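Local coordinates for glycerol uptake operon antiterminator regulatory protein (Listeria monocytogenes str. 4b, PDB 3KTS), which probably acts as a glycerol-3-phosphate-responsive transcription antiterminator that regulates the glycerol uptake operon, at residues Ser8-Ile13 with Leu30-Met35; Ala15-Lys20 with Val34-His39; Thr38-Leu43 with Asp62-Leu67; Asp84-Thr89 with His100-Ile105. All blocks are in the same frame, centred on the assembly; numbering follows the deposited sequence.

Contact 1. Residues Ser8-Ile13 with Leu30-Met35; sequences SNQSII and LTYMVM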
# COMPACT_ATOMS: atom_id res chain seq x y z
N SER A 8 -12.21 1.91 -4.83
CA SER A 8 -12.80 2.90 -5.72
C SER A 8 -13.56 3.89 -4.85
O SER A 8 -14.18 3.49 -3.86
CB SER A 8 -13.74 2.24 -6.73
OG SER A 8 -13.04 1.35 -7.58
N ASN A 9 -13.48 5.17 -5.21
CA ASN A 9 -14.05 6.29 -4.43
C ASN A 9 -13.54 6.42 -2.99
O ASN A 9 -14.22 6.96 -2.12
CB ASN A 9 -15.59 6.33 -4.50
CG ASN A 9 -16.10 7.14 -5.69
OD1 ASN A 9 -17.26 6.98 -6.10
ND2 ASN A 9 -15.26 8.01 -6.24
N GLN A 10 -12.34 5.89 -2.75
CA GLN A 10 -11.61 6.15 -1.53
C GLN A 10 -10.26 6.75 -1.90
O GLN A 10 -9.40 6.05 -2.43
CB GLN A 10 -11.42 4.88 -0.72
CG GLN A 10 -10.90 5.15 0.68
CD GLN A 10 -10.53 3.89 1.40
OE1 GLN A 10 -10.90 2.79 0.99
NE2 GLN A 10 -9.77 4.03 2.49
N SER A 11 -10.10 8.04 -1.62
CA SER A 11 -8.94 8.81 -2.06
C SER A 11 -7.78 8.76 -1.08
O SER A 11 -6.63 8.66 -1.48
CB SER A 11 -9.35 10.26 -2.32
OG SER A 11 -10.34 10.31 -3.32
N ILE A 12 -8.10 8.85 0.21
CA ILE A 12 -7.10 8.73 1.26
C ILE A 12 -7.17 7.33 1.84
O ILE A 12 -8.24 6.84 2.23
CB ILE A 12 -7.27 9.83 2.35
CG1 ILE A 12 -6.60 11.14 1.91
CG2 ILE A 12 -6.63 9.43 3.67
CD1 ILE A 12 -7.49 12.04 1.11
N ILE A 13 -6.02 6.67 1.86
CA ILE A 13 -5.86 5.42 2.55
C ILE A 13 -4.89 5.72 3.69
O ILE A 13 -3.69 5.84 3.45
CB ILE A 13 -5.31 4.31 1.63
CG1 ILE A 13 -6.17 4.20 0.35
CG2 ILE A 13 -5.27 2.99 2.37
CD1 ILE A 13 -5.67 3.18 -0.66
N LEU A 30 -13.48 6.01 6.18
CA LEU A 30 -12.64 5.36 5.17
C LEU A 30 -12.49 3.87 5.47
O LEU A 30 -12.18 3.49 6.59
CB LEU A 30 -11.26 6.03 5.14
CG LEU A 30 -11.22 7.57 5.06
CD1 LEU A 30 -9.90 8.10 5.61
CD2 LEU A 30 -11.46 8.09 3.64
N THR A 31 -12.72 3.04 4.46
CA THR A 31 -12.75 1.58 4.65
C THR A 31 -11.37 0.88 4.64
O THR A 31 -11.11 0.04 5.50
CB THR A 31 -13.77 0.87 3.69
OG1 THR A 31 -13.48 -0.53 3.61
CG2 THR A 31 -13.76 1.50 2.28
N TYR A 32 -10.51 1.22 3.68
CA TYR A 32 -9.15 0.64 3.61
C TYR A 32 -8.09 1.40 4.41
O TYR A 32 -8.02 2.63 4.37
CB TYR A 32 -8.68 0.51 2.16
CG TYR A 32 -9.12 -0.78 1.50
CD1 TYR A 32 -10.32 -0.86 0.80
CD2 TYR A 32 -8.31 -1.91 1.55
CE1 TYR A 32 -10.71 -2.03 0.19
CE2 TYR A 32 -8.69 -3.09 0.93
CZ TYR A 32 -9.89 -3.14 0.26
OH TYR A 32 -10.27 -4.32 -0.33
N MET A 33 -7.26 0.65 5.13
CA MET A 33 -6.16 1.22 5.91
C MET A 33 -4.82 0.56 5.56
O MET A 33 -4.79 -0.54 4.98
CB MET A 33 -6.43 1.10 7.41
CG MET A 33 -6.19 -0.29 7.99
SD MET A 33 -5.60 -0.21 9.68
CE MET A 33 -7.14 0.01 10.58
N VAL A 34 -3.73 1.23 5.91
CA VAL A 34 -2.40 0.68 5.68
C VAL A 34 -1.63 0.55 6.99
O VAL A 34 -1.58 1.49 7.80
CB VAL A 34 -1.59 1.56 4.71
CG1 VAL A 34 -0.12 1.15 4.73
CG2 VAL A 34 -2.16 1.45 3.30
N MET A 35 -1.02 -0.61 7.20
CA MET A 35 -0.27 -0.87 8.42
C MET A 35 1.23 -0.97 8.14
O MET A 35 1.67 -1.87 7.43
CB MET A 35 -0.76 -2.16 9.10
CG MET A 35 -1.00 -2.02 10.59
SD MET A 35 -1.69 -3.52 11.32
CE MET A 35 -3.44 -3.25 11.05

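Contact 2. Residues Ala15-Lys20 with Val34-His39; sequences AAHNQK and VMLETH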
# COMPACT_ATOMS: atom_id res chain seq x y z
N ALA A 15 -2.34 5.63 6.79
CA ALA A 15 -1.21 4.75 7.03
C ALA A 15 -0.79 4.81 8.49
O ALA A 15 -0.32 5.83 8.97
CB ALA A 15 -0.04 5.13 6.12
N ALA A 16 -0.97 3.69 9.20
CA ALA A 16 -0.68 3.62 10.62
C ALA A 16 0.76 3.19 10.90
O ALA A 16 1.21 2.16 10.40
CB ALA A 16 -1.65 2.65 11.30
N HIS A 17 1.46 4.00 11.69
CA HIS A 17 2.79 3.67 12.21
C HIS A 17 2.68 2.96 13.56
O HIS A 17 3.55 2.16 13.93
CB HIS A 17 3.63 4.93 12.42
CG HIS A 17 4.10 5.56 11.15
ND1 HIS A 17 5.21 5.12 10.46
CD2 HIS A 17 3.62 6.62 10.45
CE1 HIS A 17 5.39 5.87 9.39
NE2 HIS A 17 4.44 6.78 9.36
N ASN A 18 1.61 3.28 14.29
CA ASN A 18 1.42 2.87 15.67
C ASN A 18 0.27 1.90 15.85
O ASN A 18 -0.51 1.65 14.93
CB ASN A 18 1.16 4.09 16.55
CG ASN A 18 2.35 5.03 16.62
OD1 ASN A 18 3.27 4.82 17.40
ND2 ASN A 18 2.33 6.07 15.80
N GLN A 19 0.16 1.37 17.06
CA GLN A 19 -1.05 0.70 17.51
C GLN A 19 -2.09 1.79 17.81
O GLN A 19 -3.28 1.61 17.53
CB GLN A 19 -0.75 -0.12 18.76
CG GLN A 19 -1.23 -1.56 18.71
CD GLN A 19 -2.57 -1.79 19.40
OE1 GLN A 19 -2.70 -2.69 20.24
NE2 GLN A 19 -3.58 -1.00 19.05
N LYS A 20 -1.62 2.92 18.35
CA LYS A 20 -2.47 4.08 18.66
C LYS A 20 -2.98 4.81 17.42
O LYS A 20 -4.02 5.46 17.47
CB LYS A 20 -1.72 5.07 19.56
CG LYS A 20 -1.68 4.69 21.03
CD LYS A 20 -0.94 5.74 21.84
CE LYS A 20 -0.77 5.30 23.28
NZ LYS A 20 0.11 6.24 24.02
N VAL A 34 -3.73 1.23 5.91
CA VAL A 34 -2.40 0.68 5.68
C VAL A 34 -1.63 0.55 6.99
O VAL A 34 -1.58 1.49 7.80
CB VAL A 34 -1.59 1.56 4.71
CG1 VAL A 34 -0.12 1.15 4.73
CG2 VAL A 34 -2.16 1.45 3.30
N MET A 35 -1.02 -0.61 7.20
CA MET A 35 -0.27 -0.87 8.42
C MET A 35 1.23 -0.97 8.14
O MET A 35 1.67 -1.87 7.43
CB MET A 35 -0.76 -2.16 9.10
CG MET A 35 -1.00 -2.02 10.59
SD MET A 35 -1.69 -3.52 11.32
CE MET A 35 -3.44 -3.25 11.05
N LEU A 36 2.00 -0.05 8.70
CA LEU A 36 3.33 0.25 8.19
C LEU A 36 4.39 -0.58 8.92
O LEU A 36 4.96 -1.51 8.35
CB LEU A 36 3.64 1.74 8.33
CG LEU A 36 3.28 2.62 7.13
CD1 LEU A 36 3.17 4.08 7.55
CD2 LEU A 36 4.30 2.46 6.02
N GLU A 37 4.65 -0.22 10.17
CA GLU A 37 5.53 -1.02 11.03
C GLU A 37 4.72 -1.85 12.02
O GLU A 37 3.79 -1.36 12.64
CB GLU A 37 6.51 -0.11 11.77
CG GLU A 37 7.60 -0.86 12.51
CD GLU A 37 8.37 0.03 13.48
OE1 GLU A 37 9.33 -0.46 14.11
OE2 GLU A 37 8.00 1.22 13.61
N THR A 38 5.10 -3.12 12.16
CA THR A 38 4.36 -4.05 13.00
C THR A 38 5.30 -5.00 13.73
O THR A 38 6.51 -5.01 13.47
CB THR A 38 3.35 -4.87 12.17
OG1 THR A 38 4.00 -5.42 11.02
CG2 THR A 38 2.19 -4.00 11.73
N HIS A 39 4.75 -5.79 14.64
CA HIS A 39 5.52 -6.79 15.36
C HIS A 39 4.84 -8.13 15.13
O HIS A 39 3.63 -8.25 15.29
CB HIS A 39 5.59 -6.43 16.84
CG HIS A 39 6.08 -5.04 17.09
ND1 HIS A 39 5.24 -3.94 17.07
CD2 HIS A 39 7.33 -4.55 17.31
CE1 HIS A 39 5.95 -2.85 17.29
NE2 HIS A 39 7.21 -3.19 17.44

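Contact 3. Residues Thr38-Leu43 with Asp62-Leu67; sequences THVAQL and DLVNGL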
# COMPACT_ATOMS: atom_id res chain seq x y z
N THR A 38 5.10 -3.12 12.16
CA THR A 38 4.36 -4.05 13.00
C THR A 38 5.30 -5.00 13.73
O THR A 38 6.51 -5.01 13.47
CB THR A 38 3.35 -4.87 12.17
OG1 THR A 38 4.00 -5.42 11.02
CG2 THR A 38 2.19 -4.00 11.73
N HIS A 39 4.75 -5.79 14.64
CA HIS A 39 5.52 -6.79 15.36
C HIS A 39 4.84 -8.13 15.13
O HIS A 39 3.63 -8.25 15.29
CB HIS A 39 5.59 -6.43 16.84
CG HIS A 39 6.08 -5.04 17.09
ND1 HIS A 39 5.24 -3.94 17.07
CD2 HIS A 39 7.33 -4.55 17.31
CE1 HIS A 39 5.95 -2.85 17.29
NE2 HIS A 39 7.21 -3.19 17.44
N VAL A 40 5.64 -9.12 14.73
CA VAL A 40 5.13 -10.46 14.40
C VAL A 40 4.38 -11.13 15.57
O VAL A 40 3.49 -11.96 15.35
CB VAL A 40 6.28 -11.36 13.81
CG1 VAL A 40 7.31 -11.73 14.87
CG2 VAL A 40 5.72 -12.60 13.12
N ALA A 41 4.72 -10.74 16.79
CA ALA A 41 4.10 -11.25 18.01
C ALA A 41 2.65 -10.79 18.13
O ALA A 41 1.75 -11.59 18.39
CB ALA A 41 4.89 -10.82 19.23
N GLN A 42 2.43 -9.50 17.90
CA GLN A 42 1.10 -8.91 18.04
C GLN A 42 0.30 -8.90 16.74
O GLN A 42 -0.83 -8.42 16.72
CB GLN A 42 1.22 -7.48 18.58
CG GLN A 42 1.76 -7.37 20.00
CD GLN A 42 2.56 -6.09 20.21
OE1 GLN A 42 3.56 -5.86 19.53
NE2 GLN A 42 2.12 -5.27 21.15
N LEU A 43 0.87 -9.47 15.68
CA LEU A 43 0.36 -9.29 14.32
C LEU A 43 -1.07 -9.79 14.03
O LEU A 43 -1.90 -9.02 13.53
CB LEU A 43 1.35 -9.83 13.28
CG LEU A 43 1.06 -9.43 11.84
CD1 LEU A 43 1.03 -7.92 11.69
CD2 LEU A 43 2.07 -10.05 10.90
N ASP A 62 7.24 -6.11 4.28
CA ASP A 62 8.64 -5.82 4.51
C ASP A 62 8.91 -5.20 5.88
O ASP A 62 10.05 -5.24 6.36
CB ASP A 62 9.17 -4.90 3.40
CG ASP A 62 9.08 -5.54 2.03
OD1 ASP A 62 9.07 -4.79 1.03
OD2 ASP A 62 9.03 -6.79 1.94
N LEU A 63 7.87 -4.64 6.50
CA LEU A 63 7.99 -3.91 7.76
C LEU A 63 7.50 -4.67 9.00
O LEU A 63 7.22 -4.06 10.04
CB LEU A 63 7.28 -2.56 7.65
CG LEU A 63 7.79 -1.54 6.63
CD1 LEU A 63 6.86 -0.35 6.59
CD2 LEU A 63 9.22 -1.08 6.94
N VAL A 64 7.40 -6.00 8.90
CA VAL A 64 6.99 -6.83 10.03
C VAL A 64 8.22 -7.29 10.82
O VAL A 64 8.88 -8.26 10.45
CB VAL A 64 6.17 -8.06 9.59
CG1 VAL A 64 5.64 -8.82 10.81
CG2 VAL A 64 5.02 -7.65 8.66
N ASN A 65 8.52 -6.57 11.90
CA ASN A 65 9.63 -6.92 12.79
C ASN A 65 9.58 -8.36 13.33
O ASN A 65 8.56 -8.80 13.88
CB ASN A 65 9.74 -5.91 13.92
CG ASN A 65 10.22 -4.56 13.44
OD1 ASN A 65 11.36 -4.43 12.97
ND2 ASN A 65 9.37 -3.55 13.56
N GLY A 66 10.68 -9.07 13.14
CA GLY A 66 10.80 -10.46 13.55
C GLY A 66 10.52 -11.45 12.44
O GLY A 66 10.81 -12.64 12.59
N LEU A 67 9.97 -10.95 11.33
CA LEU A 67 9.58 -11.78 10.18
C LEU A 67 10.28 -11.32 8.90
O LEU A 67 10.29 -10.12 8.58
CB LEU A 67 8.06 -11.69 9.97
CG LEU A 67 7.37 -12.72 9.06
CD1 LEU A 67 7.21 -14.07 9.75
CD2 LEU A 67 6.00 -12.20 8.64

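Contact 4. Residues Asp84-Thr89 with His100-Ile105; sequences DGIIST and HKMLAI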
# COMPACT_ATOMS: atom_id res chain seq x y z
N ASP A 84 -6.25 -7.92 4.03
CA ASP A 84 -7.02 -7.87 2.79
C ASP A 84 -6.13 -7.65 1.57
O ASP A 84 -6.55 -7.86 0.43
CB ASP A 84 -8.11 -6.81 2.91
CG ASP A 84 -9.07 -7.11 4.06
OD1 ASP A 84 -10.17 -7.62 3.79
OD2 ASP A 84 -8.70 -6.87 5.23
N GLY A 85 -4.89 -7.25 1.84
CA GLY A 85 -3.87 -7.09 0.81
C GLY A 85 -2.49 -6.98 1.43
O GLY A 85 -2.37 -6.67 2.62
N ILE A 86 -1.45 -7.27 0.65
CA ILE A 86 -0.07 -7.09 1.11
C ILE A 86 0.74 -6.13 0.24
O ILE A 86 0.51 -5.99 -0.96
CB ILE A 86 0.72 -8.43 1.30
CG1 ILE A 86 1.23 -8.98 -0.04
CG2 ILE A 86 -0.09 -9.47 2.06
CD1 ILE A 86 2.62 -9.59 0.03
N ILE A 87 1.69 -5.45 0.87
CA ILE A 87 2.57 -4.54 0.15
C ILE A 87 3.99 -4.99 0.38
O ILE A 87 4.42 -5.15 1.52
CB ILE A 87 2.41 -3.08 0.61
CG1 ILE A 87 0.96 -2.61 0.40
CG2 ILE A 87 3.38 -2.16 -0.15
CD1 ILE A 87 0.59 -1.38 1.17
N SER A 88 4.70 -5.22 -0.71
CA SER A 88 6.11 -5.55 -0.65
C SER A 88 6.89 -4.86 -1.76
O SER A 88 6.34 -4.45 -2.78
CB SER A 88 6.31 -7.06 -0.72
OG SER A 88 7.69 -7.37 -0.60
N THR A 89 8.19 -4.74 -1.53
CA THR A 89 9.08 -4.13 -2.49
C THR A 89 9.79 -5.26 -3.25
O THR A 89 10.33 -5.06 -4.34
CB THR A 89 10.05 -3.17 -1.76
OG1 THR A 89 10.23 -1.97 -2.52
CG2 THR A 89 11.39 -3.84 -1.45
N HIS A 100 -1.79 -17.04 -3.69
CA HIS A 100 -2.79 -17.15 -2.63
C HIS A 100 -3.99 -16.26 -2.89
O HIS A 100 -4.80 -16.05 -1.99
CB HIS A 100 -2.19 -16.76 -1.28
CG HIS A 100 -1.16 -17.72 -0.77
ND1 HIS A 100 -1.48 -18.78 0.05
CD2 HIS A 100 0.17 -17.78 -0.96
CE1 HIS A 100 -0.39 -19.46 0.35
NE2 HIS A 100 0.63 -18.87 -0.25
N LYS A 101 -4.07 -15.73 -4.11
CA LYS A 101 -5.14 -14.82 -4.55
C LYS A 101 -5.28 -13.61 -3.61
O LYS A 101 -6.39 -13.22 -3.25
CB LYS A 101 -6.47 -15.57 -4.73
CG LYS A 101 -6.38 -16.80 -5.63
CD LYS A 101 -7.76 -17.36 -5.94
CE LYS A 101 -7.67 -18.63 -6.78
NZ LYS A 101 -8.99 -19.31 -6.92
N MET A 102 -4.13 -13.05 -3.23
CA MET A 102 -4.05 -11.85 -2.40
C MET A 102 -3.84 -10.62 -3.26
O MET A 102 -3.23 -10.69 -4.33
CB MET A 102 -2.89 -11.94 -1.43
CG MET A 102 -3.29 -12.30 -0.03
SD MET A 102 -3.65 -10.87 0.99
CE MET A 102 -3.58 -11.74 2.54
N LEU A 103 -4.34 -9.49 -2.76
CA LEU A 103 -4.13 -8.20 -3.39
C LEU A 103 -2.66 -7.84 -3.18
O LEU A 103 -2.27 -7.42 -2.09
CB LEU A 103 -5.03 -7.15 -2.75
CG LEU A 103 -5.71 -6.00 -3.52
CD1 LEU A 103 -5.72 -4.76 -2.64
CD2 LEU A 103 -5.06 -5.67 -4.84
N ALA A 104 -1.86 -8.05 -4.22
CA ALA A 104 -0.44 -7.76 -4.16
C ALA A 104 -0.13 -6.40 -4.77
O ALA A 104 -0.22 -6.22 -5.99
CB ALA A 104 0.35 -8.85 -4.85
N ILE A 105 0.22 -5.43 -3.92
CA ILE A 105 0.67 -4.13 -4.40
C ILE A 105 2.20 -3.96 -4.25
O ILE A 105 2.76 -4.24 -3.19
CB ILE A 105 -0.20 -2.93 -3.83
CG1 ILE A 105 0.67 -1.78 -3.33
CG2 ILE A 105 -1.25 -3.41 -2.78
CD1 ILE A 105 -0.14 -0.63 -2.78

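Contact 1. Residues Ser8-Ile13 with Leu30-Met35
Gln10 plugs its side-chain amide into the backbone of Tyr32, doing with a side chain what a neighbouring strand would do with its main chain. OE1 of Gln10 accepts from Tyr32 N at 3.1 Å, and NE2 of Gln10 donates to Tyr32 O at 2.9 Å, in the carbonyl plane and on a lone pair. An extended chain, CG anti to the backbone N (chi1 -169°), carries the amide across. Gln10 NE2 also reaches back to Ile12 O at 3.2 Å, so three bonds fix the rotation of this buried group, while OE1 also lies in the plane of the Tyr32 ring at its edge. Beside it the packing is apolar and close: Ile13 CG2 meets Val34 CG2 at 3.6 Å. The other flank is looser. Ile12 CG2 lies 4.0 Å from CD1 of the partly exposed Leu30, and Thr31, also partly exposed, offers just its CG2 methyl to Gln10 OE1. The contact lies at the start of strands 12-16 and 32-39 of the TIM barrel. Strand 173-178 continues the sheet past Ile13 and strand 56-60 pairs through Met33, while Phe7 meets the Tyr32 ring edge-to-face and Met33 packs on Ile25 of helix 20-25.

Contact 2. Residues Ala15-Lys20 with Val34-His39
His17 swings its ring over to Leu36 through two torsions: chi1 of -72° puts CG opposite the carbonyl carbon, and chi2 of -81° turns the ring so that one face receives the leucine. The two side chains run side by side in the same direction, and Leu36 CD1 sits 3.5 Å from the centroid of the His17 ring, a CH-pi contact over the face but displaced toward the rim. The same methyl also touches Ala15 CB at 3.7 Å, so it is wedged between the alanine and the imidazole.

Beneath these side chains the pairing is parallel and joins the two strands of the beta-alpha-beta unit strand 12-16, helix 20-25, strand 32-39 of the TIM barrel. Ala16 N donates to Val34 O at 2.7 Å, and Leu36 N returns a bond to Ala16 O at 2.9 Å, both nearly along the C=O axis. Ala15 and Val34 project to one face of the sheet, CB to CB 4.1 Å, while Ala16 and Met35 project to the other.

An unidentified bound molecule, probably from the crystallisation liquor, lies about 4 Å from the Leu36 side chain, consistent with a pocket at this end of the barrel. His17 NE2 is tied to Ser179 OG. Strand 173-178 flanks Ala15 and strand 56-60 flanks Met35, whose side chain packs against Met22 of helix 20-25.

Contact 3. Residues Thr38-Leu43 with Asp62-Leu67
Thr38 and Val64 lie on the same face of a short parallel pairing and meet at a slant, with Thr38 OG1 3.4 Å from Val64 CG2. The other branch of Val64, CG1, takes Leu43 CD2 at 3.8 Å, the two side chains crossing at about a right angle. Val40 and Leu67 are also set crosswise, Val40 CG2 touching Leu67 CD1 at 4.0 Å, while Val40 CG1 lies against Asn65 O, with Gly66 CA a little farther off. On the opposite face, Asn65 has CG beside its own backbone N (chi1 -70°), which lets ND2 reach across to Thr38 O. Asn65 N bonds to Thr38 O at 3.0 Å and Asn65 ND2 at 3.2 Å, the two donors arriving from opposite faces of the carbonyl plane. Thr38 N to Leu63 O and Val40 N to Asn65 O complete the backbone pairing. Gly66 (phi 96°) takes the third position of a type II turn from Val64 to Leu67, closed by Leu67 N to Val64 O. Strand 64-65 thus extends the sheet briefly beside the end of strand 32-39. On the helix side, Leu43, at the start of helix 43-52, and Leu67 both rest on Leu77 of helix 71-81.

Contact 4. Residues Asp84-Thr89 with His100-Ile105
Ile86 holds strand 85-88 to strand 103-109 with both its backbone groups, in a beta-alpha-beta unit of the TIM barrel whose connecting helix is 91-99. Ile86 N donates to Leu103 O at 2.9 Å, and Ile86 O accepts from Ile105 N at 3.0 Å. Further along, a weak bond runs from Ser88 N to Ile105 O. The axes of segments 85-88 and 103-105 run in the same direction and cross at -22°.

On the barrel side, Ile87 and Ile105 lie next to each other pointing the same way, CG1 to CG1 3.8 Å. Toward the helices, Met102, bent at chi2 (-90°), lays its SD 3.8 Å from Gly85 CA, where the backbone carries no side chain, and 4.0 Å from Ile86 CG2; the Met102 and Ile86 side chains meet at about a right angle. Leu103 CB packs against Gly85 CA from the neighbouring strand, about at right angles to the sulfur.

Around this first shell, Ala97 of helix 91-99 touches both Ile86 and Met102, Ala104 N is bound by Asp129 OD2, and Leu103 leans on Leu5 and Phe7. Asp84 turns away from strand 103-109, its OD2 accepting from Val57 N and Gln51 NE2. The chain leaves the helix through a Schellman motif: Lys101 has positive phi, and Met102 N bonds back to Ala97 O.

Contacts 1, 2 and 3 follow one another along strand 32-39, from its first residues to its end. Contacts 1 and 2 share both strands, with centres 14 Å apart; contacts 2 and 3 lie closer, about 10 Å between centres, and a weak bond from Asn65 ND2 to Glu37 OE1 ties them. Contact 4 belongs to the next stretch of the same curled sheet, beyond strand 56-60. Asp62, in segment 62-67, reaches it twice, Asp62 OD1 to Thr89 N at 2.7 Å and OD2 to Ser88 OG at 2.9 Å. Tyr32 of contact 1 packs lightly on Asp84. The unidentified ligand lies by contact 2, about 4 Å from the Leu36 side chain.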